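PDB 6ABW: citrate synthase from Metallosphaera sedula, which probably catalyses the condensation of oxaloacetate with acetyl-CoA and water into citrate and CoA in the tricarboxylic acid cycle. Local coordinates for residues R138-V143 with A156-S161; E179-A184 with Y333-P338; I282-A287 with I303-E308; D82-V87 with A132-A137. One frame throughout, in Å; residues are numbered along the deposited sequence.

Contact 1 (R138-V143 with A156-S161); sequences RASTVV and AIPEPS
Thr-141 and Pro-158 meet where the loop that follows helix 128-151 turns back and lies against that same helix, a chain reversal in the largely helical citrate synthase fold. The proline presents the CD-CG side of its ring. CD comes within 3.3 Å of Thr-141 OG1 and is also 3.8 Å from Thr-141 CA, close against the helix backbone. CG is met by two hydroxyl oxygens, Thr-141 OG1 at 3.7 Å and Ser-140 OG also at 3.7 Å. Beside the ring, the CD1 end of Ile-157 reaches Thr-141 CG2 at 3.9 Å. The threonine rotamer divides the work: with chi1 at -57°, OG1 stands beside the backbone N and faces the proline, while CG2, opposite the N, is turned to Ile-157. What fixes OG1 lies one shell out, since it is hydrogen-bonded to the carbonyl oxygen of Tyr-85, whose side chain also touches Pro-158. Without OG1 and CG2, as with an alanine here, the Tyr-85 carbonyl would probably lose its hydroxyl partner and a gap would open beside Pro-158 CD and Ile-157 CD1. Phe-164 and Phe-168 of helix 164-173 also touch Ser-140. The helix and the returning loop are also joined through one amide, because Asn-145 ND2 is hydrogen-bonded both to Thr-141 O and to Ala-156 O.

Contact 2 (E179-A184 with Y333-P338); sequences EEEVKA and YALGFP
Leu-335 supplies the apolar part of this contact through a single methyl, CD2, laid on the first turns of helix 179-191. That methyl lies 3.6 Å from Glu-181 CB and 3.4 Å from the backbone oxygen of the same residue, with Ala-184 CB, one turn further on, at 4.4 Å. The leucine and the aliphatic part of Glu-181 run past each other in opposite directions, and the leucine methyl meets the CB-CG part of the glutamate. Its carboxylate serves polar interactions instead. OE1 accepts the backbone N-H of Thr-178 and pairs with Arg-175, which ties the side chain to the start of its own helix. OE2 faces a water that donates to Ala-334 O at 2.6 Å; the same water sits 2.4 Å from Glu-181 OE2, too short for a normal bond, so this bridge is doubtful in detail. Backbone bonds form the third kind. Gly-336 N returns to Tyr-333 O at 2.9 Å, and the positive phi of the glycine, 112°, is one at which a CB would collide with the preceding carbonyl. Between two segments far apart in sequence, the buried side of the start of helix 179-191 thus rests on the end of helix 325-335, which closes in a Schellman motif.

Contact 3 (I282-A287 with I303-E308); sequences IFKKYA and IAQKLE
Two flat groups, the amide of Gln-305 and the carboxylate of Glu-308, converge on the ammonium of Lys-284 across a helical hairpin, in which helices 278-292 and 295-315 run roughly antiparallel. The amide is approached from above its carbonyl plane: Lys-284 NZ donates to Gln-305 OE1 at 3.1 Å from a position 49° out of that plane. The carboxylate is met closer to its own plane, with NZ on the syn side of Glu-308 OE1 at 2.9 Å and 21° out, in a salt bridge. The lysine is fully stretched, CG anti to the backbone N and the rest of the chain extended, which spans the wide separation of the helices, 8.8 Å between the CA atoms of Lys-284 and Gln-305. Glu-308 reaches back as an extended chain, whereas Gln-305 is bent at chi2 and crosses the lysine at about a right angle. Further bonds hold the carboxylate, from Tyr-327 OH to OE1 and from Tyr-276 OH to OE2, and the positive neighbour is likely to stabilise its negative charge. The Glu-308 side chain is about 5 Å from that of Phe-268, which binds acetyl-CoA. Lys-284 CE also packs on the amide oxygen, 3.4 Å from Gln-305 OE1.

Contact 4 (D82-V87 with A132-A137); sequences DEAYEV and AVKLVA
Ala-137 O lies at the edge of the Tyr-85 ring, in its plane, where two ring carbons border it: CD1 at 3.3 Å and CE1 at 3.6 Å from that oxygen. This is close packing of C-H edges on a helix carbonyl, at a helix-helix junction of the mainly helical citrate synthase fold, where the end of helix 71-84 is set against helix 128-151. The tyrosine CB starts off away from the other helix, but with CG opposite the carbonyl carbon, chi1 -70°, the ring is brought back with its CD1-CE1 edge against Ala-137, and CE1 comes 3.9 Å from Ala-137 CB. Ala-84 fills the neighbouring place. Its small CB sits between residues one turn apart, 3.7 Å from Ala-137 CB and 3.7 Å from Lys-134 CG, while the lysine bends at chi3 and carries its amine away. Next to this apolar patch, Arg-138 NE is hydrogen-bonded to Ala-84 O. Phe-164 and Ser-167 also touch the Tyr-85 side chain, whose hydroxyl is hydrogen-bonded to a glycerol, probably from the crystallisation liquor. A serine in place of Tyr-85 would probably open a gap between Ala-137 and Phe-164 and lose the ring edge that borders the carbonyl. Ala-84 CB is also 3.7 Å from Lys-134 CA.

How the contacts relate
Contacts 1 and 4 are neighbours, with centres about 8 Å apart, and share helix 128-151: neighbouring turns of one side of the helix receive the end of helix 71-84 and the helix's own returning loop. Both are mostly buried and rely on close van der Waals packing. Contact 2, also buried, joins segments far apart in sequence and rests mainly on one leucine methyl, with a doubtful water bridge beside it. Contact 3 is only partly buried, and its chemistry is polar, a salt bridge and a hydrogen bond to a side-chain amide spanning more widely spaced helices. It touches contact 2 through Tyr-286, which packs on Lys-183 and Ala-184, and lies across the chain's centre from contact 4. Of the four, it is nearest to the acetyl-CoA site.

Contact 1 (R138-V143 with A156-S161)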
loop_
_atom_site.group_PDB
_atom_site.type_symbol
_atom_site.label_atom_id
_atom_site.label_comp_id
_atom_site.label_asym_id
_atom_site.label_seq_id
_atom_site.Cartn_x
_atom_site.Cartn_y
_atom_site.Cartn_z
ATOM N N ARG A 138 7.197 -15.004 -8.326
ATOM C CA ARG A 138 7.344 -14.919 -6.888
ATOM C C ARG A 138 5.990 -14.860 -6.145
ATOM O O ARG A 138 5.888 -15.320 -5.038
ATOM C CB ARG A 138 8.252 -13.760 -6.539
ATOM C CG ARG A 138 9.680 -14.071 -7.014
ATOM C CD ARG A 138 10.573 -12.883 -7.052
ATOM N NE ARG A 138 11.875 -13.338 -7.523
ATOM C CZ ARG A 138 12.864 -12.564 -7.962
ATOM N NH1 ARG A 138 12.740 -11.269 -8.109
ATOM N NH2 ARG A 138 14.020 -13.146 -8.338
ATOM N N ALA A 139 4.960 -14.351 -6.825
ATOM C CA ALA A 139 3.576 -14.435 -6.324
ATOM C C ALA A 139 3.155 -15.865 -6.140
ATOM O O ALA A 139 2.527 -16.197 -5.139
ATOM C CB ALA A 139 2.604 -13.659 -7.197
ATOM N N SER A 140 3.563 -16.728 -7.072
ATOM C CA SER A 140 3.328 -18.175 -6.941
ATOM C C SER A 140 3.986 -18.740 -5.681
ATOM O O SER A 140 3.337 -19.433 -4.859
ATOM C CB SER A 140 3.836 -18.888 -8.228
ATOM O OG SER A 140 3.645 -20.260 -8.104
ATOM N N THR A 141 5.257 -18.417 -5.490
ATOM C CA THR A 141 5.966 -18.866 -4.302
ATOM C C THR A 141 5.332 -18.408 -3.001
ATOM O O THR A 141 5.149 -19.178 -2.074
ATOM C CB THR A 141 7.392 -18.377 -4.396
ATOM O OG1 THR A 141 7.980 -18.881 -5.622
ATOM C CG2 THR A 141 8.231 -18.870 -3.203
ATOM N N VAL A 142 4.966 -17.128 -2.965
ATOM C CA VAL A 142 4.285 -16.546 -1.808
ATOM C C VAL A 142 2.952 -17.179 -1.513
ATOM O O VAL A 142 2.722 -17.604 -0.378
ATOM C CB VAL A 142 4.145 -15.027 -1.985
ATOM C CG1 VAL A 142 3.225 -14.431 -0.925
ATOM C CG2 VAL A 142 5.566 -14.426 -1.910
ATOM N N VAL A 143 2.095 -17.362 -2.520
ATOM C CA VAL A 143 0.764 -17.869 -2.244
ATOM C C VAL A 143 0.794 -19.348 -1.786
ATOM O O VAL A 143 0.139 -19.739 -0.811
ATOM C CB VAL A 143 -0.166 -17.621 -3.434
ATOM C CG1 VAL A 143 -1.505 -18.240 -3.149
ATOM C CG2 VAL A 143 -0.369 -16.121 -3.650
ATOM N N ALA A 156 7.587 -24.986 0.675
ATOM C CA ALA A 156 7.936 -25.581 -0.626
ATOM C C ALA A 156 8.055 -24.483 -1.654
ATOM O O ALA A 156 7.113 -23.689 -1.808
ATOM C CB ALA A 156 6.849 -26.527 -1.094
ATOM N N ILE A 157 9.108 -24.519 -2.435
ATOM C CA ILE A 157 9.328 -23.546 -3.530
ATOM C C ILE A 157 8.913 -24.166 -4.832
ATOM O O ILE A 157 9.337 -25.314 -5.153
ATOM C CB ILE A 157 10.834 -23.178 -3.602
ATOM C CG1 ILE A 157 11.368 -22.750 -2.212
ATOM C CG2 ILE A 157 11.110 -22.110 -4.696
ATOM C CD1 ILE A 157 10.700 -21.511 -1.631
ATOM N N PRO A 158 8.086 -23.453 -5.638
ATOM C CA PRO A 158 7.808 -23.984 -6.982
ATOM C C PRO A 158 9.054 -24.293 -7.791
ATOM O O PRO A 158 10.049 -23.570 -7.726
ATOM C CB PRO A 158 7.000 -22.925 -7.635
ATOM C CG PRO A 158 6.401 -22.105 -6.450
ATOM C CD PRO A 158 7.491 -22.126 -5.439
ATOM N N GLU A 159 8.967 -25.374 -8.536
ATOM C CA GLU A 159 10.055 -25.811 -9.415
ATOM C C GLU A 159 9.576 -25.888 -10.825
ATOM O O GLU A 159 8.363 -26.054 -11.069
ATOM C CB GLU A 159 10.523 -27.182 -8.995
ATOM C CG GLU A 159 10.890 -27.162 -7.558
ATOM C CD GLU A 159 11.671 -28.359 -7.131
ATOM O OE1 GLU A 159 11.265 -29.509 -7.441
ATOM O OE2 GLU A 159 12.671 -28.123 -6.451
ATOM N N PRO A 160 10.514 -25.813 -11.784
ATOM C CA PRO A 160 10.155 -25.941 -13.179
ATOM C C PRO A 160 9.297 -27.151 -13.470
ATOM O O PRO A 160 9.413 -28.198 -12.835
ATOM C CB PRO A 160 11.498 -26.094 -13.866
ATOM C CG PRO A 160 12.437 -25.437 -12.946
ATOM C CD PRO A 160 11.977 -25.917 -11.618
ATOM N N SER A 161 8.359 -26.990 -14.395
ATOM C CA SER A 161 7.471 -28.082 -14.835
ATOM C C SER A 161 6.961 -27.678 -16.168
ATOM O O SER A 161 7.361 -26.651 -16.730
ATOM C CB SER A 161 6.319 -28.392 -13.825
ATOM O OG SER A 161 5.239 -27.452 -13.915
#

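Contact 2 (E179-A184 with Y333-P338)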
loop_
_atom_site.group_PDB
_atom_site.type_symbol
_atom_site.label_atom_id
_atom_site.label_comp_id
_atom_site.label_asym_id
_atom_site.label_seq_id
_atom_site.Cartn_x
_atom_site.Cartn_y
_atom_site.Cartn_z
ATOM N N GLU A 179 -4.053 -33.688 -15.159
ATOM C CA GLU A 179 -4.131 -32.713 -16.231
ATOM C C GLU A 179 -5.370 -31.831 -16.124
ATOM O O GLU A 179 -5.319 -30.665 -16.505
ATOM C CB GLU A 179 -4.093 -33.340 -17.647
ATOM C CG GLU A 179 -2.657 -33.546 -18.071
ATOM C CD GLU A 179 -1.881 -32.225 -18.207
ATOM O OE1 GLU A 179 -1.029 -31.896 -17.339
ATOM O OE2 GLU A 179 -2.146 -31.489 -19.183
ATOM N N GLU A 180 -6.472 -32.410 -15.646
ATOM C CA GLU A 180 -7.728 -31.648 -15.549
ATOM C C GLU A 180 -7.590 -30.542 -14.445
ATOM O O GLU A 180 -8.049 -29.411 -14.663
ATOM C CB GLU A 180 -8.878 -32.567 -15.255
ATOM C CG GLU A 180 -9.229 -33.506 -16.432
ATOM C CD GLU A 180 -8.321 -34.763 -16.569
ATOM O OE1 GLU A 180 -7.507 -35.136 -15.638
ATOM O OE2 GLU A 180 -8.428 -35.400 -17.651
ATOM N N GLU A 181 -6.895 -30.885 -13.384
ATOM C CA GLU A 181 -6.622 -29.947 -12.287
ATOM C C GLU A 181 -5.714 -28.821 -12.775
ATOM O O GLU A 181 -5.967 -27.634 -12.484
ATOM C CB GLU A 181 -6.055 -30.624 -11.067
ATOM C CG GLU A 181 -6.992 -31.514 -10.303
ATOM C CD GLU A 181 -6.256 -32.280 -9.166
ATOM O OE1 GLU A 181 -5.201 -32.909 -9.341
ATOM O OE2 GLU A 181 -6.676 -32.165 -8.027
ATOM N N VAL A 182 -4.673 -29.149 -13.538
ATOM C CA VAL A 182 -3.828 -28.185 -14.090
ATOM C C VAL A 182 -4.581 -27.235 -14.992
ATOM O O VAL A 182 -4.384 -26.020 -14.914
ATOM C CB VAL A 182 -2.619 -28.775 -14.861
ATOM C CG1 VAL A 182 -1.841 -27.706 -15.554
ATOM C CG2 VAL A 182 -1.786 -29.560 -13.868
ATOM N N LYS A 183 -5.412 -27.780 -15.858
ATOM C CA LYS A 183 -6.073 -26.953 -16.825
ATOM C C LYS A 183 -7.056 -25.965 -16.071
ATOM O O LYS A 183 -7.267 -24.782 -16.500
ATOM C CB LYS A 183 -6.801 -27.831 -17.831
ATOM C CG LYS A 183 -7.641 -27.035 -18.820
ATOM C CD LYS A 183 -6.860 -26.192 -19.825
ATOM C CE LYS A 183 -7.741 -25.491 -20.885
ATOM N NZ LYS A 183 -6.889 -24.592 -21.699
ATOM N N ALA A 184 -7.687 -26.442 -15.041
ATOM C CA ALA A 184 -8.669 -25.606 -14.262
ATOM C C ALA A 184 -7.924 -24.445 -13.601
ATOM O O ALA A 184 -8.397 -23.338 -13.536
ATOM C CB ALA A 184 -9.395 -26.446 -13.219
ATOM N N TYR A 333 -11.901 -24.847 -4.398
ATOM C CA TYR A 333 -12.179 -25.911 -3.413
ATOM C C TYR A 333 -11.906 -27.294 -3.989
ATOM O O TYR A 333 -11.258 -28.107 -3.319
ATOM C CB TYR A 333 -13.638 -25.825 -2.947
ATOM C CG TYR A 333 -13.888 -26.655 -1.734
ATOM C CD1 TYR A 333 -13.580 -26.189 -0.481
ATOM C CD2 TYR A 333 -14.367 -27.962 -1.866
ATOM C CE1 TYR A 333 -13.842 -26.974 0.644
ATOM C CE2 TYR A 333 -14.596 -28.756 -0.768
ATOM C CZ TYR A 333 -14.326 -28.269 0.471
ATOM O OH TYR A 333 -14.588 -29.083 1.549
ATOM N N ALA A 334 -12.330 -27.520 -5.220
ATOM C CA ALA A 334 -12.191 -28.836 -5.888
ATOM C C ALA A 334 -10.691 -29.137 -6.105
ATOM O O ALA A 334 -10.284 -30.273 -6.105
ATOM C CB ALA A 334 -12.920 -28.778 -7.205
ATOM N N LEU A 335 -9.873 -28.081 -6.300
ATOM C CA LEU A 335 -8.432 -28.198 -6.406
ATOM C C LEU A 335 -7.750 -28.553 -5.098
ATOM O O LEU A 335 -6.588 -28.970 -5.159
ATOM C CB LEU A 335 -7.806 -26.946 -6.980
ATOM C CG LEU A 335 -8.156 -26.689 -8.440
ATOM C CD1 LEU A 335 -7.763 -25.311 -8.822
ATOM C CD2 LEU A 335 -7.499 -27.731 -9.404
ATOM N N GLY A 336 -8.399 -28.348 -3.946
ATOM C CA GLY A 336 -7.822 -28.595 -2.602
ATOM C C GLY A 336 -7.565 -27.368 -1.778
ATOM O O GLY A 336 -7.007 -27.466 -0.697
ATOM N N PHE A 337 -7.994 -26.190 -2.272
ATOM C CA PHE A 337 -7.719 -24.989 -1.512
ATOM C C PHE A 337 -8.807 -24.760 -0.492
ATOM O O PHE A 337 -9.978 -24.813 -0.820
ATOM C CB PHE A 337 -7.561 -23.755 -2.399
ATOM C CG PHE A 337 -6.328 -23.780 -3.273
ATOM C CD1 PHE A 337 -5.072 -23.409 -2.747
ATOM C CD2 PHE A 337 -6.394 -24.092 -4.587
ATOM C CE1 PHE A 337 -3.951 -23.453 -3.518
ATOM C CE2 PHE A 337 -5.263 -24.084 -5.392
ATOM C CZ PHE A 337 -4.024 -23.811 -4.855
ATOM N N PRO A 338 -8.418 -24.438 0.751
ATOM C CA PRO A 338 -9.461 -24.029 1.672
ATOM C C PRO A 338 -10.089 -22.668 1.288
ATOM O O PRO A 338 -9.416 -21.825 0.677
ATOM C CB PRO A 338 -8.753 -23.987 3.022
ATOM C CG PRO A 338 -7.367 -24.449 2.790
ATOM C CD PRO A 338 -7.076 -24.565 1.358
HETATM O O HOH W 1 -8.847 -32.215 -6.928
#

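Contact 3 (I282-A287 with I303-E308)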
loop_
_atom_site.group_PDB
_atom_site.type_symbol
_atom_site.label_atom_id
_atom_site.label_comp_id
_atom_site.label_asym_id
_atom_site.label_seq_id
_atom_site.Cartn_x
_atom_site.Cartn_y
_atom_site.Cartn_z
ATOM N N ILE A 282 -17.211 -19.874 -17.809
ATOM C CA ILE A 282 -15.967 -20.614 -17.954
ATOM C C ILE A 282 -15.603 -21.239 -16.629
ATOM O O ILE A 282 -15.244 -22.447 -16.581
ATOM C CB ILE A 282 -14.864 -19.724 -18.532
ATOM C CG1 ILE A 282 -15.316 -19.152 -19.843
ATOM C CG2 ILE A 282 -13.615 -20.561 -18.721
ATOM C CD1 ILE A 282 -14.532 -17.986 -20.382
ATOM N N PHE A 283 -15.670 -20.468 -15.537
ATOM C CA PHE A 283 -15.454 -21.123 -14.213
ATOM C C PHE A 283 -16.404 -22.342 -14.048
ATOM O O PHE A 283 -15.985 -23.416 -13.558
ATOM C CB PHE A 283 -15.678 -20.154 -13.081
ATOM C CG PHE A 283 -14.483 -19.338 -12.726
ATOM C CD1 PHE A 283 -13.366 -19.947 -12.188
ATOM C CD2 PHE A 283 -14.443 -17.988 -12.927
ATOM C CE1 PHE A 283 -12.231 -19.224 -11.846
ATOM C CE2 PHE A 283 -13.330 -17.254 -12.589
ATOM C CZ PHE A 283 -12.191 -17.882 -12.052
ATOM N N LYS A 284 -17.660 -22.192 -14.484
ATOM C CA LYS A 284 -18.591 -23.317 -14.353
ATOM C C LYS A 284 -18.128 -24.588 -15.064
ATOM O O LYS A 284 -18.162 -25.690 -14.491
ATOM C CB LYS A 284 -19.973 -22.916 -14.834
ATOM C CG LYS A 284 -20.975 -24.045 -14.558
ATOM C CD LYS A 284 -22.344 -23.677 -14.978
ATOM C CE LYS A 284 -23.268 -24.868 -14.718
ATOM N NZ LYS A 284 -24.628 -24.450 -15.174
ATOM N N LYS A 285 -17.688 -24.421 -16.283
ATOM C CA LYS A 285 -17.205 -25.508 -17.138
ATOM C C LYS A 285 -16.124 -26.269 -16.426
ATOM O O LYS A 285 -16.162 -27.503 -16.346
ATOM C CB LYS A 285 -16.675 -24.902 -18.407
ATOM C CG LYS A 285 -16.018 -25.831 -19.424
ATOM C CD LYS A 285 -15.469 -24.916 -20.538
ATOM C CE LYS A 285 -15.441 -25.537 -21.927
ATOM N NZ LYS A 285 -14.282 -26.442 -22.026
ATOM N N TYR A 286 -15.151 -25.524 -15.859
ATOM C CA TYR A 286 -14.028 -26.142 -15.239
ATOM C C TYR A 286 -14.369 -26.706 -13.894
ATOM O O TYR A 286 -13.790 -27.688 -13.514
ATOM C CB TYR A 286 -12.782 -25.212 -15.218
ATOM C CG TYR A 286 -12.187 -25.110 -16.594
ATOM C CD1 TYR A 286 -11.388 -26.163 -17.128
ATOM C CD2 TYR A 286 -12.487 -24.094 -17.399
ATOM C CE1 TYR A 286 -10.890 -26.082 -18.402
ATOM C CE2 TYR A 286 -11.990 -23.998 -18.679
ATOM C CZ TYR A 286 -11.201 -25.008 -19.187
ATOM O OH TYR A 286 -10.790 -24.836 -20.520
ATOM N N ALA A 287 -15.367 -26.149 -13.192
ATOM C CA ALA A 287 -15.805 -26.701 -11.927
ATOM C C ALA A 287 -16.410 -28.129 -12.025
ATOM O O ALA A 287 -16.197 -28.954 -11.177
ATOM C CB ALA A 287 -16.833 -25.782 -11.305
ATOM N N ILE A 303 -24.838 -28.028 -5.172
ATOM C CA ILE A 303 -25.570 -26.950 -4.494
ATOM C C ILE A 303 -25.494 -25.653 -5.315
ATOM O O ILE A 303 -26.486 -24.969 -5.509
ATOM C CB ILE A 303 -25.025 -26.693 -3.088
ATOM C CG1 ILE A 303 -25.339 -27.883 -2.162
ATOM C CG2 ILE A 303 -25.615 -25.402 -2.554
ATOM C CD1 ILE A 303 -24.383 -27.963 -0.990
ATOM N N ALA A 304 -24.291 -25.318 -5.806
ATOM C CA ALA A 304 -24.142 -24.083 -6.620
ATOM C C ALA A 304 -25.012 -24.120 -7.857
ATOM O O ALA A 304 -25.678 -23.127 -8.180
ATOM C CB ALA A 304 -22.701 -23.943 -7.085
ATOM N N GLN A 305 -25.031 -25.272 -8.514
ATOM C CA GLN A 305 -25.821 -25.395 -9.735
ATOM C C GLN A 305 -27.354 -25.190 -9.454
ATOM O O GLN A 305 -28.060 -24.507 -10.210
ATOM C CB GLN A 305 -25.493 -26.700 -10.495
ATOM C CG GLN A 305 -26.300 -26.870 -11.772
ATOM C CD GLN A 305 -25.544 -27.596 -12.910
ATOM O OE1 GLN A 305 -25.658 -27.209 -14.084
ATOM N NE2 GLN A 305 -24.748 -28.597 -12.554
ATOM N N LYS A 306 -27.827 -25.741 -8.361
ATOM C CA LYS A 306 -29.236 -25.568 -7.970
ATOM C C LYS A 306 -29.530 -24.116 -7.598
ATOM O O LYS A 306 -30.562 -23.543 -8.006
ATOM C CB LYS A 306 -29.539 -26.458 -6.769
ATOM C CG LYS A 306 -30.997 -26.453 -6.362
ATOM C CD LYS A 306 -32.019 -26.597 -7.530
ATOM C CE LYS A 306 -33.449 -26.639 -6.979
ATOM N NZ LYS A 306 -34.405 -27.093 -8.035
ATOM N N LEU A 307 -28.625 -23.482 -6.843
ATOM C CA LEU A 307 -28.782 -22.025 -6.568
ATOM C C LEU A 307 -28.751 -21.172 -7.799
ATOM O O LEU A 307 -29.491 -20.141 -7.925
ATOM C CB LEU A 307 -27.720 -21.526 -5.595
ATOM C CG LEU A 307 -27.988 -21.500 -4.148
ATOM C CD1 LEU A 307 -26.778 -20.871 -3.423
ATOM C CD2 LEU A 307 -29.321 -20.782 -3.813
ATOM N N GLU A 308 -27.924 -21.542 -8.764
ATOM C CA GLU A 308 -27.886 -20.774 -9.985
ATOM C C GLU A 308 -29.253 -20.819 -10.677
ATOM O O GLU A 308 -29.767 -19.811 -11.171
ATOM C CB GLU A 308 -26.813 -21.386 -10.933
ATOM C CG GLU A 308 -26.734 -20.663 -12.301
ATOM C CD GLU A 308 -25.829 -21.349 -13.333
ATOM O OE1 GLU A 308 -25.312 -22.482 -13.163
ATOM O OE2 GLU A 308 -25.688 -20.715 -14.368
#

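Contact 4 (D82-V87 with A132-A137)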
loop_
_atom_site.group_PDB
_atom_site.type_symbol
_atom_site.label_atom_id
_atom_site.label_comp_id
_atom_site.label_asym_id
_atom_site.label_seq_id
_atom_site.Cartn_x
_atom_site.Cartn_y
_atom_site.Cartn_z
ATOM N N ASP A 82 11.022 -19.624 -14.273
ATOM C CA ASP A 82 11.704 -20.677 -13.525
ATOM C C ASP A 82 12.817 -20.192 -12.626
ATOM O O ASP A 82 12.921 -20.647 -11.509
ATOM C CB ASP A 82 12.314 -21.736 -14.432
ATOM C CG ASP A 82 11.238 -22.597 -15.121
ATOM O OD1 ASP A 82 10.064 -22.635 -14.636
ATOM O OD2 ASP A 82 11.549 -23.256 -16.149
ATOM N N GLU A 83 13.553 -19.222 -13.094
ATOM C CA GLU A 83 14.727 -18.788 -12.284
ATOM C C GLU A 83 14.255 -17.830 -11.177
ATOM O O GLU A 83 14.960 -17.654 -10.222
ATOM C CB GLU A 83 15.832 -18.232 -13.159
ATOM C CG GLU A 83 15.573 -16.883 -13.722
ATOM C CD GLU A 83 16.616 -16.391 -14.728
ATOM O OE1 GLU A 83 16.224 -15.559 -15.617
ATOM O OE2 GLU A 83 17.810 -16.799 -14.626
ATOM N N ALA A 84 13.051 -17.252 -11.320
ATOM C CA ALA A 84 12.544 -16.293 -10.344
ATOM C C ALA A 84 11.818 -16.935 -9.149
ATOM O O ALA A 84 11.629 -16.256 -8.170
ATOM C CB ALA A 84 11.653 -15.309 -11.051
ATOM N N TYR A 85 11.395 -18.185 -9.199
ATOM C CA TYR A 85 10.604 -18.774 -8.086
ATOM C C TYR A 85 11.280 -18.687 -6.746
ATOM O O TYR A 85 10.615 -18.449 -5.754
ATOM C CB TYR A 85 10.265 -20.244 -8.324
ATOM C CG TYR A 85 9.254 -20.434 -9.434
ATOM C CD1 TYR A 85 7.995 -19.805 -9.362
ATOM C CD2 TYR A 85 9.477 -21.352 -10.454
ATOM C CE1 TYR A 85 7.052 -19.965 -10.368
ATOM C CE2 TYR A 85 8.508 -21.624 -11.419
ATOM C CZ TYR A 85 7.323 -20.891 -11.403
ATOM O OH TYR A 85 6.400 -21.160 -12.355
ATOM N N GLU A 86 12.591 -18.943 -6.705
ATOM C CA GLU A 86 13.360 -18.959 -5.472
ATOM C C GLU A 86 13.432 -17.542 -4.899
ATOM O O GLU A 86 13.750 -16.560 -5.601
ATOM C CB GLU A 86 14.817 -19.579 -5.641
ATOM C CG GLU A 86 15.667 -19.065 -6.834
ATOM C CD GLU A 86 16.726 -20.083 -7.446
ATOM O OE1 GLU A 86 17.605 -20.542 -6.671
ATOM O OE2 GLU A 86 16.725 -20.382 -8.710
ATOM N N VAL A 87 13.045 -17.430 -3.626
ATOM C CA VAL A 87 13.224 -16.183 -2.854
ATOM C C VAL A 87 14.075 -16.443 -1.621
ATOM O O VAL A 87 14.207 -17.565 -1.229
ATOM C CB VAL A 87 11.857 -15.599 -2.436
ATOM C CG1 VAL A 87 11.078 -15.275 -3.734
ATOM C CG2 VAL A 87 11.049 -16.530 -1.536
ATOM N N ALA A 132 8.366 -7.446 -13.900
ATOM C CA ALA A 132 6.994 -7.931 -13.670
ATOM C C ALA A 132 6.866 -9.457 -13.790
ATOM O O ALA A 132 6.160 -10.132 -12.998
ATOM C CB ALA A 132 6.074 -7.249 -14.622
ATOM N N VAL A 133 7.566 -10.038 -14.787
ATOM C CA VAL A 133 7.577 -11.508 -14.953
ATOM C C VAL A 133 8.122 -12.199 -13.731
ATOM O O VAL A 133 7.557 -13.166 -13.252
ATOM C CB VAL A 133 8.390 -11.942 -16.195
ATOM C CG1 VAL A 133 8.632 -13.468 -16.214
ATOM C CG2 VAL A 133 7.604 -11.575 -17.447
ATOM N N LYS A 134 9.214 -11.650 -13.204
ATOM C CA LYS A 134 9.815 -12.240 -12.015
ATOM C C LYS A 134 8.841 -12.086 -10.796
ATOM O O LYS A 134 8.746 -12.960 -9.946
ATOM C CB LYS A 134 11.152 -11.570 -11.688
ATOM C CG LYS A 134 12.317 -12.027 -12.618
ATOM C CD LYS A 134 13.659 -11.457 -12.197
ATOM C CE LYS A 134 13.858 -10.048 -12.755
ATOM N NZ LYS A 134 15.120 -9.513 -12.190
ATOM N N LEU A 135 8.168 -10.970 -10.716
ATOM C CA LEU A 135 7.213 -10.756 -9.613
ATOM C C LEU A 135 6.064 -11.778 -9.673
ATOM O O LEU A 135 5.618 -12.269 -8.651
ATOM C CB LEU A 135 6.669 -9.289 -9.692
ATOM C CG LEU A 135 5.678 -8.884 -8.558
ATOM C CD1 LEU A 135 5.711 -7.371 -8.345
ATOM C CD2 LEU A 135 4.242 -9.295 -8.858
ATOM N N VAL A 136 5.536 -12.042 -10.857
ATOM C CA VAL A 136 4.436 -13.013 -11.026
ATOM C C VAL A 136 4.863 -14.414 -10.568
ATOM O O VAL A 136 4.143 -15.101 -9.837
ATOM C CB VAL A 136 3.904 -13.028 -12.475
ATOM C CG1 VAL A 136 2.986 -14.228 -12.655
ATOM C CG2 VAL A 136 3.151 -11.709 -12.708
ATOM N N ALA A 137 6.063 -14.823 -10.945
ATOM C CA ALA A 137 6.628 -16.035 -10.369
ATOM C C ALA A 137 6.724 -16.088 -8.889
ATOM O O ALA A 137 6.398 -17.104 -8.217
ATOM C CB ALA A 137 8.038 -16.202 -10.933
#